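Side-chain contact in purine phosphoribosyltransferase (Pyrococcus horikoshii, PDB 1VDM), which probably transfers a phosphoribosyl group from phosphoribosyl pyrophosphate to a purine base, releasing pyrophosphate: residues 32-35 against 36-40. Numbering follows the deposited sequence.
Sequences GVAR and GGLIP
Leu38, in the first turn of helix 38-47, folds back over the turn that leaves strand 29-33. Its CB lies 3.5 Å from Arg35 O, the same oxygen that accepts a hydrogen bond from Leu38 N at 3.0 Å. With chi1 at -65°, CG points away from its own carbonyl and back toward the turn, near that oxygen and within 4.3 Å of Ala34 CA. The branches then part: CD1 reaches Ala34 CB at 4.4 Å, a loose apolar touch, while CD2 turns toward strand 29-33 and meets Gly32 O at 3.8 Å, lying against the backbone of that glycine. The bond from Leu38 N is bent, 146° at the hydrogen, and the donor sits above the plane of the Arg35 carbonyl. Ile39 brings CD1 to 4.1 Å from that carbonyl oxygen.

Around the turn, Leu38 also touches Val55 of strand 53-61 and Val42 of a second subunit. The tight bend, with a cis peptide before Arg35, is the strand-to-helix turn of the beta-alpha-beta unit formed by strand 29-33, helix 38-47 and strand 53-61; in type I phosphoribosyltransferases the corresponding loop, often containing a non-proline cis peptide, binds pyrophosphate. The Leu38 N to Arg35 O bond, with the leucine branches packed beside it, thus ties the buried first turn of the helix to the bend, and the cis peptide would probably help present backbone N-H groups to an anionic ligand, as in relatives.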
loop_
_atom_site.group_PDB
_atom_site.type_symbol
_atom_site.label_atom_id
_atom_site.label_comp_id
_atom_site.label_asym_id
_atom_site.label_seq_id
_atom_site.Cartn_x
_atom_site.Cartn_y
_atom_site.Cartn_z
ATOM N N GLY G 32 -35.086 -12.470 -9.932
ATOM C CA GLY G 32 -34.959 -12.503 -8.491
ATOM C C GLY G 32 -36.185 -11.937 -7.809
ATOM O O GLY G 32 -36.645 -10.843 -8.149
ATOM N N VAL G 33 -36.722 -12.693 -6.856
ATOM C CA VAL G 33 -37.859 -12.265 -6.051
ATOM C C VAL G 33 -37.410 -11.459 -4.830
ATOM O O VAL G 33 -36.661 -11.922 -3.980
ATOM C CB VAL G 33 -38.618 -13.516 -5.604
ATOM C CG1 VAL G 33 -39.894 -13.118 -4.865
ATOM C CG2 VAL G 33 -38.983 -14.361 -6.810
ATOM N N ALA G 34 -37.866 -10.192 -4.783
ATOM C CA ALA G 34 -37.488 -9.333 -3.667
ATOM C C ALA G 34 -38.229 -9.716 -2.383
ATOM O O ALA G 34 -39.327 -10.255 -2.397
ATOM C CB ALA G 34 -37.817 -7.888 -4.046
ATOM N N ARG G 35 -37.565 -9.453 -1.242
ATOM C CA ARG G 35 -36.241 -8.845 -1.299
ATOM C C ARG G 35 -35.137 -9.876 -1.059
ATOM O O ARG G 35 -34.028 -9.781 -1.568
ATOM C CB ARG G 35 -36.172 -7.754 -0.229
ATOM C CG ARG G 35 -37.380 -6.819 -0.272
ATOM C CD ARG G 35 -36.964 -5.352 -0.427
ATOM N NE ARG G 35 -38.035 -4.577 -1.060
ATOM C CZ ARG G 35 -38.862 -3.889 -0.252
ATOM N NH1 ARG G 35 -38.691 -3.928 1.059
ATOM N NH2 ARG G 35 -39.837 -3.147 -0.781
ATOM N N GLY G 36 -35.463 -10.868 -0.209
ATOM C CA GLY G 36 -34.478 -11.894 0.109
ATOM C C GLY G 36 -33.962 -12.592 -1.151
ATOM O O GLY G 36 -32.810 -12.992 -1.254
ATOM N N GLY G 37 -34.880 -12.767 -2.119
ATOM C CA GLY G 37 -34.501 -13.429 -3.362
ATOM C C GLY G 37 -33.247 -12.801 -3.976
ATOM O O GLY G 37 -32.461 -13.454 -4.650
ATOM N N LEU G 38 -33.119 -11.480 -3.912
ATOM C CA LEU G 38 -32.067 -10.797 -4.648
ATOM C C LEU G 38 -30.645 -11.164 -4.205
ATOM O O LEU G 38 -29.694 -10.945 -4.952
ATOM C CB LEU G 38 -32.266 -9.273 -4.581
ATOM C CG LEU G 38 -33.531 -8.719 -5.258
ATOM C CD1 LEU G 38 -33.573 -7.200 -5.138
ATOM C CD2 LEU G 38 -33.562 -9.133 -6.723
ATOM N N ILE G 39 -30.482 -11.716 -3.005
ATOM C CA ILE G 39 -29.139 -12.076 -2.606
ATOM C C ILE G 39 -28.648 -13.245 -3.440
ATOM O O ILE G 39 -27.662 -13.159 -4.160
ATOM C CB ILE G 39 -29.167 -12.464 -1.127
ATOM C CG1 ILE G 39 -28.941 -11.230 -0.252
ATOM C CG2 ILE G 39 -28.037 -13.467 -0.829
ATOM C CD1 ILE G 39 -30.169 -10.319 -0.203
ATOM N N PRO G 40 -29.352 -14.394 -3.400
ATOM C CA PRO G 40 -28.915 -15.532 -4.217
ATOM C C PRO G 40 -28.941 -15.176 -5.712
ATOM O O PRO G 40 -28.095 -15.634 -6.481
ATOM C CB PRO G 40 -29.935 -16.625 -3.883
ATOM C CG PRO G 40 -30.478 -16.218 -2.543
ATOM C CD PRO G 40 -30.592 -14.724 -2.677
#